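Putative glycosyl hydrolase (PDB 3K11) is probably a hydrolase of the glycoside hydrolase family 88 type, built on the helical fold of the six-hairpin clan, with a specific substrate not yet established. Local coordinates at residues V150-I155 and L169-F174; Y88-I92 and Y106-F111; A212-R216 and L278-L282; L199-M204 and F236-M240; A265-W270 and S327-Y332. One frame throughout, in Å; residues are numbered along the deposited sequence. Where two conformers were deposited one is given.

Interaction 1 of 5, residues V150-I155 and L169-F174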
# COMPACT_ATOMS: atom_id res chain seq x y z
N VAL A 150 -7.97 -32.30 14.71
CA VAL A 150 -7.63 -33.42 15.61
C VAL A 150 -7.79 -34.77 14.93
O VAL A 150 -6.90 -35.60 14.98
CB VAL A 150 -8.44 -33.37 16.93
CG1 VAL A 150 -8.17 -34.63 17.78
CG2 VAL A 150 -8.07 -32.10 17.72
N CYS A 151 -8.92 -34.95 14.26
CA CYS A 151 -9.17 -36.16 13.47
C CYS A 151 -8.05 -36.39 12.45
O CYS A 151 -7.55 -37.51 12.32
CB CYS A 151 -10.50 -36.02 12.73
SG CYS A 151 -11.04 -37.62 12.02
N THR A 152 -7.63 -35.33 11.77
CA THR A 152 -6.57 -35.42 10.78
C THR A 152 -5.31 -36.00 11.39
O THR A 152 -4.70 -36.92 10.82
CB THR A 152 -6.30 -34.04 10.16
OG1 THR A 152 -7.50 -33.61 9.49
CG2 THR A 152 -5.13 -34.04 9.16
N ALA A 153 -4.87 -35.43 12.50
CA ALA A 153 -3.66 -35.93 13.19
C ALA A 153 -3.78 -37.38 13.66
O ALA A 153 -2.80 -38.14 13.59
CB ALA A 153 -3.31 -35.03 14.35
N MSE A 154 -4.96 -37.77 14.15
CA MSE A 154 -5.19 -39.14 14.61
C MSE A 154 -5.10 -40.13 13.46
O MSE A 154 -4.53 -41.18 13.61
CB MSE A 154 -6.55 -39.27 15.28
CG MSE A 154 -6.57 -38.63 16.65
SE MSE A 154 -8.35 -38.84 17.46
CE MSE A 154 -7.92 -38.07 19.18
N ILE A 155 -5.68 -39.78 12.30
CA ILE A 155 -5.52 -40.60 11.09
C ILE A 155 -4.04 -40.74 10.71
O ILE A 155 -3.53 -41.85 10.53
CB ILE A 155 -6.31 -40.02 9.93
CG1 ILE A 155 -7.83 -40.17 10.18
CG2 ILE A 155 -5.96 -40.75 8.62
CD1 ILE A 155 -8.69 -39.13 9.30
N LEU A 169 -12.61 -42.75 17.95
CA LEU A 169 -12.62 -41.28 17.93
C LEU A 169 -12.66 -40.76 16.49
O LEU A 169 -13.38 -39.82 16.20
CB LEU A 169 -11.41 -40.70 18.67
CG LEU A 169 -11.41 -40.94 20.19
CD1 LEU A 169 -10.03 -40.74 20.77
CD2 LEU A 169 -12.39 -39.97 20.81
N ILE A 170 -11.85 -41.36 15.62
CA ILE A 170 -11.80 -41.00 14.21
C ILE A 170 -13.17 -41.20 13.58
O ILE A 170 -13.69 -40.31 12.89
CB ILE A 170 -10.75 -41.81 13.41
CG1 ILE A 170 -9.33 -41.43 13.80
CG2 ILE A 170 -10.96 -41.69 11.90
CD1 ILE A 170 -8.27 -42.41 13.28
N GLN A 171 -13.80 -42.34 13.81
CA GLN A 171 -15.12 -42.56 13.18
C GLN A 171 -16.15 -41.56 13.66
O GLN A 171 -16.98 -41.06 12.87
CB GLN A 171 -15.63 -43.99 13.41
CG GLN A 171 -14.72 -45.11 12.82
CD GLN A 171 -14.56 -45.06 11.34
OE1 GLN A 171 -15.43 -44.54 10.64
NE2 GLN A 171 -13.44 -45.57 10.83
N ASN A 172 -16.12 -41.23 14.95
CA ASN A 172 -17.07 -40.27 15.51
C ASN A 172 -16.87 -38.88 14.93
O ASN A 172 -17.79 -38.20 14.55
CB ASN A 172 -16.91 -40.22 17.03
CG ASN A 172 -17.97 -39.40 17.72
OD1 ASN A 172 -19.15 -39.63 17.51
ND2 ASN A 172 -17.56 -38.45 18.56
N TYR A 173 -15.63 -38.44 14.92
CA TYR A 173 -15.30 -37.14 14.36
C TYR A 173 -15.68 -37.07 12.90
O TYR A 173 -16.32 -36.11 12.43
CB TYR A 173 -13.81 -36.91 14.49
CG TYR A 173 -13.29 -36.40 15.83
CD1 TYR A 173 -13.96 -35.43 16.55
CD2 TYR A 173 -12.05 -36.81 16.29
CE1 TYR A 173 -13.42 -34.92 17.74
CE2 TYR A 173 -11.52 -36.34 17.46
CZ TYR A 173 -12.20 -35.39 18.19
OH TYR A 173 -11.60 -34.88 19.33
N PHE A 174 -15.30 -38.08 12.15
CA PHE A 174 -15.53 -38.04 10.70
C PHE A 174 -17.00 -38.20 10.33
O PHE A 174 -17.47 -37.59 9.40
CB PHE A 174 -14.73 -39.08 9.94
CG PHE A 174 -14.57 -38.73 8.49
CD1 PHE A 174 -13.73 -37.71 8.13
CD2 PHE A 174 -15.35 -39.34 7.53
CE1 PHE A 174 -13.62 -37.33 6.82
CE2 PHE A 174 -15.22 -38.99 6.21
CZ PHE A 174 -14.36 -37.98 5.85
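Helices 148-160 and 167-180 pass in nearly antiparallel fashion, the axes of segments 150-155 and 169-174 coming within 9.5 Å at 145° between their N-to-C directions, and the backbones are nearest where CA of Cys151 lies 5.6 Å from CA of Ile170. Cys151 is small enough to sit in this narrow place. Its SG, turned away from the backbone N (chi1 -168°), reaches over to CB of Tyr173 at 3.8 Å and lies beside CG2 of Ile170. The Tyr173 ring then stretches across the interface to Val150, whose CG1 touches CE2 of the ring at 3.8 Å. Met154, present as selenomethionine, meets the same ring at its edge: SE is 5.3 Å from the ring centroid and 86° off the normal, a Met-aromatic contact close to the ring plane. Because the Met154 chain is extended beyond CG, its methyl CE carries on to CD1 of Leu169 at 3.8 Å. Further along, Ile170 fills the angle between two residues, with CG1 against CB of Met154 at 3.8 Å and CD1 against CG1 of Ile155 at 3.8 Å. With an alanine in place of Tyr173, Val150 CG1 and the selenium of Met154 would probably lose the ring they touch, and a gap would be likely to open next to Cys151. Around this wholly buried, apolar seam, Ile138 of helix 133-139 touches Leu169 and Tyr173, Met214 of helix 202-217 packs on Ile155 and Phe174, and helix 82-98 lies against Ala153.

Interaction 2 of 5, residues Y88-I92 and Y106-F111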
# COMPACT_ATOMS: atom_id res chain seq x y z
N TYR A 88 -0.52 -31.50 17.19
CA TYR A 88 -0.28 -32.94 17.00
C TYR A 88 0.31 -33.24 15.62
O TYR A 88 1.25 -34.04 15.49
CB TYR A 88 -1.56 -33.74 17.20
CG TYR A 88 -2.12 -33.69 18.60
CD1 TYR A 88 -1.33 -34.01 19.70
CD2 TYR A 88 -3.44 -33.34 18.82
CE1 TYR A 88 -1.85 -33.94 20.99
CE2 TYR A 88 -3.97 -33.27 20.10
CZ TYR A 88 -3.18 -33.59 21.18
OH TYR A 88 -3.70 -33.52 22.46
N SER A 89 -0.25 -32.64 14.57
CA SER A 89 0.29 -32.80 13.20
C SER A 89 1.72 -32.29 13.11
O SER A 89 2.57 -32.93 12.48
CB SER A 89 -0.60 -32.13 12.12
OG SER A 89 -1.69 -32.98 11.72
N ALA A 90 1.97 -31.14 13.73
CA ALA A 90 3.33 -30.57 13.78
C ALA A 90 4.36 -31.52 14.37
O ALA A 90 5.48 -31.70 13.83
CB ALA A 90 3.31 -29.28 14.57
N LEU A 91 4.00 -32.13 15.49
CA LEU A 91 4.92 -33.04 16.21
C LEU A 91 5.14 -34.36 15.48
O LEU A 91 6.25 -34.92 15.53
CB LEU A 91 4.40 -33.27 17.63
CG LEU A 91 4.56 -32.04 18.55
CD1 LEU A 91 3.77 -32.24 19.87
CD2 LEU A 91 6.06 -31.66 18.79
N ILE A 92 4.10 -34.86 14.80
CA ILE A 92 4.28 -36.01 13.92
C ILE A 92 5.33 -35.67 12.87
O ILE A 92 6.25 -36.43 12.58
CB ILE A 92 2.95 -36.43 13.28
CG1 ILE A 92 1.99 -37.00 14.33
CG2 ILE A 92 3.15 -37.49 12.13
CD1 ILE A 92 0.52 -37.03 13.85
N TYR A 106 4.92 -37.91 22.66
CA TYR A 106 3.94 -36.97 23.18
C TYR A 106 2.57 -37.19 22.57
O TYR A 106 1.56 -37.19 23.26
CB TYR A 106 4.41 -35.53 22.88
CG TYR A 106 3.44 -34.46 23.27
CD1 TYR A 106 2.47 -34.01 22.36
CD2 TYR A 106 3.49 -33.84 24.51
CE1 TYR A 106 1.58 -33.01 22.69
CE2 TYR A 106 2.59 -32.82 24.85
CZ TYR A 106 1.63 -32.43 23.92
OH TYR A 106 0.73 -31.45 24.20
N VAL A 107 2.53 -37.32 21.25
CA VAL A 107 1.27 -37.47 20.54
C VAL A 107 0.67 -38.82 20.88
O VAL A 107 -0.52 -38.94 21.14
CB VAL A 107 1.44 -37.31 19.02
CG1 VAL A 107 0.08 -37.34 18.34
CG2 VAL A 107 2.16 -35.93 18.68
N GLN A 108 1.50 -39.86 20.85
CA GLN A 108 1.05 -41.19 21.28
C GLN A 108 0.39 -41.13 22.66
O GLN A 108 -0.72 -41.63 22.87
CB GLN A 108 2.25 -42.14 21.33
CG GLN A 108 2.79 -42.60 19.97
CD GLN A 108 1.98 -43.73 19.36
OE1 GLN A 108 1.09 -44.27 20.01
NE2 GLN A 108 2.31 -44.11 18.13
N ASN A 109 1.07 -40.49 23.60
CA ASN A 109 0.59 -40.44 24.96
C ASN A 109 -0.75 -39.73 25.07
O ASN A 109 -1.67 -40.25 25.71
CB ASN A 109 1.63 -39.77 25.83
CG ASN A 109 1.16 -39.58 27.23
OD1 ASN A 109 0.67 -38.51 27.59
ND2 ASN A 109 1.29 -40.62 28.05
N ARG A 110 -0.86 -38.56 24.45
CA ARG A 110 -2.12 -37.80 24.52
C ARG A 110 -3.28 -38.51 23.82
O ARG A 110 -4.39 -38.55 24.34
CB ARG A 110 -1.95 -36.38 23.98
CG ARG A 110 -0.90 -35.52 24.72
CD ARG A 110 -1.02 -35.61 26.19
NE ARG A 110 -0.19 -34.61 26.89
CZ ARG A 110 1.11 -34.74 27.15
NH1 ARG A 110 1.81 -35.77 26.70
NH2 ARG A 110 1.72 -33.81 27.86
N PHE A 111 -3.01 -39.06 22.64
CA PHE A 111 -4.05 -39.80 21.92
C PHE A 111 -4.49 -41.06 22.63
O PHE A 111 -5.68 -41.37 22.68
CB PHE A 111 -3.60 -40.15 20.48
CG PHE A 111 -3.55 -38.99 19.52
CD1 PHE A 111 -4.10 -37.75 19.83
CD2 PHE A 111 -3.04 -39.19 18.25
CE1 PHE A 111 -4.10 -36.75 18.92
CE2 PHE A 111 -3.04 -38.14 17.32
CZ PHE A 111 -3.53 -36.95 17.68
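Tyr88 is the knob of this contact, its ring set in a hole made by Tyr106, Val107, Arg110 and Phe111 of helix 101-128. Phe111 turns an edge to one face of the tyrosine in an edge-to-face pair, the centroids 4.6 Å apart and the planes inclined at 56°; CE1 of Phe111 comes to 3.5 Å from CD2 of Tyr88. At the far end of the ring, OH of Tyr88 lies 3.7 Å from CB of Arg110, while the hydroxyl is hydrogen-bonded to the backbone O of Leu79. Val107 spreads its two methyls between neighbours: CG1 meets CD1 of Tyr88 at 3.9 Å, and CG2 meets CB of Leu91 at 3.6 Å. The first torsion of Leu91 (chi1 -71°) sets CG beside the backbone N, and from there CD1 reaches CD1 of Tyr106 at 3.3 Å, a snug approach. Tyr106 in turn is held by its hydroxyl, which bonds to Thr47 and Trp84. If Tyr88 were replaced by a leucine, the edge of Phe111 would probably lose its aromatic face and the Leu79 carbonyl its hydroxyl partner. Such knobs-into-holes packing joins the consecutive, nearly antiparallel helices 82-98 and 101-128 into a helical hairpin, the kind of unit from which the (alpha/alpha) barrels of the six-hairpin clan are built.

Interaction 3 of 5, residues A212-R216 and L278-L282; sequences AQMSR and LLDVL
The two flat groups bordering Val281, the guanidinium of Arg216 and the amide of Gln213, meet edge to edge. NH1 of Arg216 donates to OE1 of Gln213 at 2.9 Å, with an N-H...O angle of 158°; the acceptor lies in the guanidinium plane, and the donor sits in the carbonyl plane on a lone pair. The bond fixes how the amide is turned, so that its other end, NE2, rests 3.6 Å from CG2 of Val281. The arginine also lends its aliphatic stem, CG approaching CG1 of Val281 at 4.2 Å. Ala212 and Ser215 complete the hole into which the valine fits as a knob. CB of Ala212 is 4.0 Å from CG2 of Val281, while CG1 of Val281 lies 3.5 Å from O of Ala212. That carbonyl is gripped by OG of Ser215 at 2.7 Å, the serine hydroxyl lying between its own backbone N and carbonyl carbon (chi1 83°). Beside the knob, CD1 of Leu278 touches CB of Ala212 at 4.1 Å. Helices 202-217 and 265-281 thus meet near their C-terminal ends by knob-into-hole packing, side by side in the same sense, as helices of one layer do in an (alpha/alpha) barrel.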
# COMPACT_ATOMS: atom_id res chain seq x y z
N ALA A 212 -9.20 -35.50 3.05
CA ALA A 212 -8.02 -36.01 2.35
C ALA A 212 -7.37 -37.21 3.08
O ALA A 212 -7.06 -38.24 2.46
CB ALA A 212 -6.98 -34.86 2.09
N GLN A 213 -7.20 -37.11 4.39
CA GLN A 213 -6.62 -38.21 5.15
C GLN A 213 -7.52 -39.42 5.22
O GLN A 213 -7.03 -40.56 5.18
CB GLN A 213 -6.20 -37.74 6.55
CG GLN A 213 -4.92 -36.86 6.54
CD GLN A 213 -3.69 -37.62 6.15
OE1 GLN A 213 -3.56 -38.80 6.45
NE2 GLN A 213 -2.77 -36.96 5.47
N MSE A 214 -8.82 -39.21 5.32
CA MSE A 214 -9.75 -40.34 5.33
C MSE A 214 -9.67 -41.13 4.04
O MSE A 214 -9.94 -42.34 4.06
CB MSE A 214 -11.22 -39.96 5.51
CG MSE A 214 -11.75 -39.89 6.86
SE MSE A 214 -11.43 -41.30 8.10
CE MSE A 214 -12.92 -42.36 8.02
N SER A 215 -9.29 -40.49 2.92
CA SER A 215 -9.09 -41.25 1.69
C SER A 215 -7.99 -42.28 1.84
O SER A 215 -7.99 -43.28 1.14
CB SER A 215 -8.79 -40.33 0.49
OG SER A 215 -7.43 -39.97 0.43
N ARG A 216 -7.04 -42.04 2.75
CA ARG A 216 -5.94 -42.96 3.04
C ARG A 216 -6.32 -44.01 4.07
O ARG A 216 -5.76 -45.12 4.10
CB ARG A 216 -4.72 -42.19 3.59
CG ARG A 216 -4.18 -41.09 2.69
CD ARG A 216 -3.03 -40.36 3.36
NE ARG A 216 -1.93 -41.28 3.60
CZ ARG A 216 -1.18 -41.35 4.72
NH1 ARG A 216 -1.36 -40.56 5.79
NH2 ARG A 216 -0.22 -42.26 4.76
N LEU A 278 -3.54 -31.15 1.28
CA LEU A 278 -4.19 -31.81 0.14
C LEU A 278 -3.18 -32.28 -0.88
O LEU A 278 -3.25 -33.42 -1.34
CB LEU A 278 -5.22 -30.85 -0.48
CG LEU A 278 -6.04 -31.36 -1.67
CD1 LEU A 278 -6.72 -32.66 -1.32
CD2 LEU A 278 -7.05 -30.28 -2.14
N LEU A 279 -2.22 -31.43 -1.22
CA LEU A 279 -1.18 -31.82 -2.15
C LEU A 279 -0.23 -32.94 -1.61
O LEU A 279 0.39 -33.70 -2.39
CB LEU A 279 -0.43 -30.59 -2.67
CG LEU A 279 -1.20 -29.68 -3.59
CD1 LEU A 279 -0.48 -28.38 -3.69
CD2 LEU A 279 -1.46 -30.31 -4.98
N ASP A 280 -0.15 -33.08 -0.28
CA ASP A 280 0.56 -34.21 0.31
C ASP A 280 -0.15 -35.52 0.02
O ASP A 280 0.46 -36.57 0.03
CB ASP A 280 0.64 -34.05 1.83
CG ASP A 280 1.71 -33.05 2.28
OD1 ASP A 280 2.61 -32.67 1.47
OD2 ASP A 280 1.67 -32.68 3.49
N VAL A 281 -1.46 -35.48 -0.21
CA VAL A 281 -2.26 -36.72 -0.35
C VAL A 281 -2.56 -37.06 -1.82
O VAL A 281 -2.53 -38.23 -2.22
CB VAL A 281 -3.57 -36.59 0.43
CG1 VAL A 281 -4.46 -37.77 0.20
CG2 VAL A 281 -3.30 -36.44 1.95
N LEU A 282 -2.87 -36.06 -2.63
CA LEU A 282 -3.27 -36.33 -4.01
C LEU A 282 -2.19 -37.05 -4.78
O LEU A 282 -1.04 -36.62 -4.77
CB LEU A 282 -3.55 -35.04 -4.80
CG LEU A 282 -4.75 -34.19 -4.39
CD1 LEU A 282 -4.88 -32.98 -5.32
CD2 LEU A 282 -6.08 -35.06 -4.35

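Interaction 4 of 5, residues L199-M204 and F236-M240; sequences LWLDDM and FADRM
In Met204, a selenomethionine, chi1 of -71° sets CG over the Phe236 ring, the chain runs on extended to SE, and the bend at chi3 (78°) brings the methyl CE back toward CB of Phe236. Here a strand-to-helix junction, strand 198-200 running into helix 202-217, packs against the C-terminal end of helix 222-240 through a CH-pi and Met-aromatic contact. CG of Met204 is 3.8 Å from the Phe236 centroid and 25° off the normal, over one face; SE approaches obliquely, 5.2 Å from the same centroid. CZ of Phe236 lies 3.9 Å from CB of Asp203, whose carboxylate pairs with Arg191. The ring also reaches the backbone, its CE1 lying 3.6 Å from O of Trp200. Leu199 supplies the strand side of the contact. Its CD1 crosses the extended Arg239 chain, 3.6 Å from CD, and Arg239 continues to a salt bridge with Asp186. Leu199 CB lies 3.9 Å from SE of Met240, also selenomethionine. The antiparallel sheet ties both segments together through strand 247-253, since Leu199 and Leu201 bond to its backbone at Trp252 and His250, and Met240 to Arg249. The bend of Met240 at chi3 brings its methyl CE against the backbone just past the strand, 3.6 Å from N of Leu201.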
# COMPACT_ATOMS: atom_id res chain seq x y z
N LEU A 199 -19.46 -18.79 4.30
CA LEU A 199 -18.24 -19.54 4.21
C LEU A 199 -17.17 -18.80 5.02
O LEU A 199 -17.01 -17.61 4.87
CB LEU A 199 -17.78 -19.71 2.78
CG LEU A 199 -18.66 -20.49 1.80
CD1 LEU A 199 -17.97 -20.58 0.40
CD2 LEU A 199 -19.03 -21.91 2.39
N TRP A 200 -16.44 -19.58 5.82
CA TRP A 200 -15.27 -19.14 6.58
C TRP A 200 -14.04 -19.72 5.94
O TRP A 200 -13.95 -20.94 5.75
CB TRP A 200 -15.36 -19.68 7.99
CG TRP A 200 -16.35 -19.00 8.86
CD1 TRP A 200 -17.71 -18.89 8.66
CD2 TRP A 200 -16.07 -18.40 10.11
NE1 TRP A 200 -18.27 -18.23 9.72
CE2 TRP A 200 -17.30 -17.93 10.63
CE3 TRP A 200 -14.89 -18.21 10.84
CZ2 TRP A 200 -17.39 -17.30 11.88
CZ3 TRP A 200 -14.97 -17.55 12.06
CH2 TRP A 200 -16.22 -17.13 12.59
N LEU A 201 -13.07 -18.87 5.63
CA LEU A 201 -11.82 -19.35 5.05
C LEU A 201 -11.21 -20.44 5.94
O LEU A 201 -10.63 -21.42 5.44
CB LEU A 201 -10.85 -18.17 4.87
CG LEU A 201 -9.59 -18.44 4.10
CD1 LEU A 201 -9.90 -18.99 2.70
CD2 LEU A 201 -8.72 -17.14 4.05
N ASP A 202 -11.36 -20.29 7.27
CA ASP A 202 -10.79 -21.24 8.22
C ASP A 202 -11.26 -22.65 7.93
O ASP A 202 -10.50 -23.61 8.16
CB ASP A 202 -11.21 -20.93 9.67
CG ASP A 202 -10.94 -19.47 10.08
OD1 ASP A 202 -11.47 -18.57 9.43
OD2 ASP A 202 -10.15 -19.21 11.02
N ASP A 203 -12.46 -22.80 7.36
CA ASP A 203 -13.04 -24.15 7.21
C ASP A 203 -12.40 -24.93 6.08
O ASP A 203 -12.57 -26.11 6.00
CB ASP A 203 -14.54 -24.11 7.04
CG ASP A 203 -15.28 -23.84 8.34
OD1 ASP A 203 -14.72 -24.14 9.43
OD2 ASP A 203 -16.44 -23.41 8.26
N MSE A 204 -11.66 -24.26 5.18
CA MSE A 204 -10.83 -25.00 4.24
C MSE A 204 -9.94 -25.97 5.05
O MSE A 204 -9.81 -27.14 4.74
CB MSE A 204 -9.99 -24.07 3.39
CG MSE A 204 -10.83 -23.31 2.37
SE MSE A 204 -9.78 -22.25 1.16
CE MSE A 204 -9.22 -23.67 0.00
N PHE A 236 -14.68 -23.67 -2.39
CA PHE A 236 -14.21 -22.58 -1.54
C PHE A 236 -13.41 -21.58 -2.38
O PHE A 236 -13.65 -20.38 -2.36
CB PHE A 236 -13.28 -23.06 -0.40
CG PHE A 236 -13.98 -23.51 0.86
CD1 PHE A 236 -14.36 -22.60 1.81
CD2 PHE A 236 -14.19 -24.84 1.14
CE1 PHE A 236 -14.98 -22.99 2.99
CE2 PHE A 236 -14.83 -25.24 2.33
CZ PHE A 236 -15.23 -24.31 3.24
N ALA A 237 -12.39 -22.07 -3.07
CA ALA A 237 -11.46 -21.13 -3.75
C ALA A 237 -12.15 -20.28 -4.81
O ALA A 237 -11.81 -19.12 -4.93
CB ALA A 237 -10.21 -21.87 -4.32
N ASP A 238 -13.13 -20.84 -5.54
CA ASP A 238 -13.90 -20.10 -6.56
C ASP A 238 -14.42 -18.81 -5.99
O ASP A 238 -14.25 -17.72 -6.57
CB ASP A 238 -15.11 -20.92 -7.03
CG ASP A 238 -15.92 -20.22 -8.11
OD1 ASP A 238 -15.28 -19.80 -9.11
OD2 ASP A 238 -17.16 -20.06 -7.94
N ARG A 239 -15.00 -18.93 -4.81
CA ARG A 239 -15.65 -17.79 -4.15
C ARG A 239 -14.72 -16.89 -3.33
O ARG A 239 -14.93 -15.70 -3.28
CB ARG A 239 -16.71 -18.32 -3.21
CG ARG A 239 -17.80 -19.06 -3.98
CD ARG A 239 -18.68 -19.69 -3.00
NE ARG A 239 -19.91 -20.27 -3.53
CZ ARG A 239 -20.18 -21.58 -3.60
NH1 ARG A 239 -19.26 -22.52 -3.37
NH2 ARG A 239 -21.40 -21.94 -3.98
N MSE A 240 -13.72 -17.49 -2.69
CA MSE A 240 -12.94 -16.79 -1.68
C MSE A 240 -11.58 -16.28 -2.17
O MSE A 240 -11.05 -15.30 -1.58
CB MSE A 240 -12.87 -17.69 -0.41
CG MSE A 240 -14.26 -18.03 0.15
SE MSE A 240 -14.10 -18.75 1.88
CE MSE A 240 -14.14 -16.96 2.75

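Interaction 5 of 5, residues A265-W270 and S327-Y332; sequences ARANGW and SATAIY
Ala265 and Ala328 meet methyl to methyl, CB to CB at a tight 3.4 Å, where helices 265-281 and 326-342 pack side by side in the same sense, consistent with one layer of the (alpha/alpha) barrel of the six-hairpin clan; the segment axes approach to 8.2 Å at 24°. Small residues permit it. One turn on, Gly269, having no side chain, lets Ile331 lie against the backbone, with CG2 3.3 Å from O of Gly269. The Tyr332 ring passes 3.5 Å from CA of Gly269 at CE1, and its OH gives a weak hydrogen bond to O of Ala265 at 2.7 Å. The other arm of Ile331 ends in a CH-pi contact, CD1 standing over a face of Trp270, 3.9 Å from the centroid of its six-membered ring and 19° off the normal. NH1 of Arg266 donates to OG of Ser327 at 3.0 Å with an angle of 160°, the hydroxyl lying at the edge of the guanidinium and in its plane. Further out, Phe205 stacks on Trp270, and Asn268 is fixed by His299. Both polar partners have further hydrogen bonds that help position them: the Arg266 guanidinium to the carbonyls of Cys375 and Val376, and OG of Ser327 to OE2 of Glu325.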
# COMPACT_ATOMS: atom_id res chain seq x y z
N ALA A 265 -4.50 -12.66 8.02
CA ALA A 265 -3.29 -13.51 7.87
C ALA A 265 -3.42 -14.91 8.36
O ALA A 265 -3.07 -15.85 7.62
CB ALA A 265 -2.03 -12.80 8.50
N ARG A 266 -3.96 -15.14 9.56
CA ARG A 266 -4.01 -16.52 10.01
C ARG A 266 -4.89 -17.38 9.10
O ARG A 266 -4.46 -18.45 8.71
CB ARG A 266 -4.45 -16.66 11.45
CG ARG A 266 -4.55 -18.15 11.84
CD ARG A 266 -4.44 -18.44 13.31
NE ARG A 266 -5.54 -17.91 14.08
CZ ARG A 266 -5.41 -17.10 15.13
NH1 ARG A 266 -4.23 -16.69 15.57
NH2 ARG A 266 -6.51 -16.72 15.78
N ALA A 267 -6.06 -16.90 8.71
CA ALA A 267 -6.95 -17.70 7.86
C ALA A 267 -6.32 -17.87 6.49
O ALA A 267 -6.50 -18.90 5.85
CB ALA A 267 -8.37 -17.08 7.78
N ASN A 268 -5.57 -16.88 6.01
CA ASN A 268 -4.82 -17.07 4.78
C ASN A 268 -3.78 -18.14 4.97
O ASN A 268 -3.58 -18.98 4.09
CB ASN A 268 -4.20 -15.75 4.28
CG ASN A 268 -5.12 -15.06 3.29
OD1 ASN A 268 -4.97 -15.27 2.06
ND2 ASN A 268 -6.14 -14.32 3.80
N GLY A 269 -3.20 -18.22 6.17
CA GLY A 269 -2.32 -19.34 6.51
C GLY A 269 -3.08 -20.66 6.46
O GLY A 269 -2.60 -21.63 5.88
N TRP A 270 -4.25 -20.73 7.03
CA TRP A 270 -5.03 -21.96 6.98
C TRP A 270 -5.29 -22.42 5.53
O TRP A 270 -5.25 -23.59 5.25
CB TRP A 270 -6.35 -21.79 7.70
CG TRP A 270 -6.27 -21.63 9.20
CD1 TRP A 270 -7.12 -20.87 9.99
CD2 TRP A 270 -5.33 -22.22 10.10
NE1 TRP A 270 -6.74 -20.97 11.28
CE2 TRP A 270 -5.65 -21.78 11.38
CE3 TRP A 270 -4.24 -23.08 9.94
CZ2 TRP A 270 -4.93 -22.15 12.49
CZ3 TRP A 270 -3.52 -23.45 11.07
CH2 TRP A 270 -3.86 -22.97 12.32
N SER A 327 1.46 -16.15 14.53
CA SER A 327 0.98 -17.48 14.13
C SER A 327 0.89 -17.62 12.61
O SER A 327 1.33 -18.61 12.04
CB SER A 327 -0.34 -17.85 14.79
OG SER A 327 -1.42 -17.00 14.44
N ALA A 328 0.37 -16.62 11.93
CA ALA A 328 0.30 -16.65 10.48
C ALA A 328 1.68 -16.74 9.88
O ALA A 328 1.91 -17.49 8.93
CB ALA A 328 -0.39 -15.40 9.95
N THR A 329 2.61 -15.97 10.43
CA THR A 329 3.98 -15.97 9.97
C THR A 329 4.56 -17.36 10.04
O THR A 329 5.17 -17.85 9.06
CB THR A 329 4.84 -14.96 10.76
OG1 THR A 329 4.32 -13.64 10.57
CG2 THR A 329 6.30 -15.02 10.31
N ALA A 330 4.33 -18.04 11.16
CA ALA A 330 4.83 -19.41 11.32
C ALA A 330 4.22 -20.37 10.29
O ALA A 330 4.91 -21.24 9.73
CB ALA A 330 4.55 -19.93 12.77
N ILE A 331 2.91 -20.29 10.12
CA ILE A 331 2.21 -21.09 9.12
C ILE A 331 2.85 -20.88 7.72
O ILE A 331 3.14 -21.88 7.03
CB ILE A 331 0.70 -20.81 9.03
CG1 ILE A 331 -0.04 -21.17 10.34
CG2 ILE A 331 0.09 -21.59 7.83
CD1 ILE A 331 -1.46 -20.48 10.47
N TYR A 332 3.07 -19.64 7.32
CA TYR A 332 3.67 -19.38 6.02
C TYR A 332 5.05 -19.98 5.91
O TYR A 332 5.43 -20.53 4.86
CB TYR A 332 3.76 -17.91 5.69
CG TYR A 332 2.40 -17.22 5.70
CD1 TYR A 332 1.26 -17.82 5.17
CD2 TYR A 332 2.27 -15.93 6.17
CE1 TYR A 332 0.03 -17.17 5.17
CE2 TYR A 332 1.03 -15.27 6.17
CZ TYR A 332 -0.07 -15.90 5.69
OH TYR A 332 -1.31 -15.27 5.71

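Overall arrangement
All five contacts are largely buried, but interaction 5 lies deepest, its centre about 7 Å from that of the chain, against about 14 to 17 Å for the others; interaction 3 alone includes an exposed residue, Arg216. Interactions 1 and 2 join sequence-adjacent, nearly antiparallel helices through apolar and aromatic side chains, and touch where Ala153 meets Tyr88 and Met154 meets Phe111. Helix 202-217 serves interactions 3 and 4 at its two ends, as helix 265-281 serves 3 and 5. Met214 connects interaction 3 to interaction 1, and Leu201 and Asp202 connect 4 to 5. Side-chain hydrogen bonds span the two segments only in interaction 5.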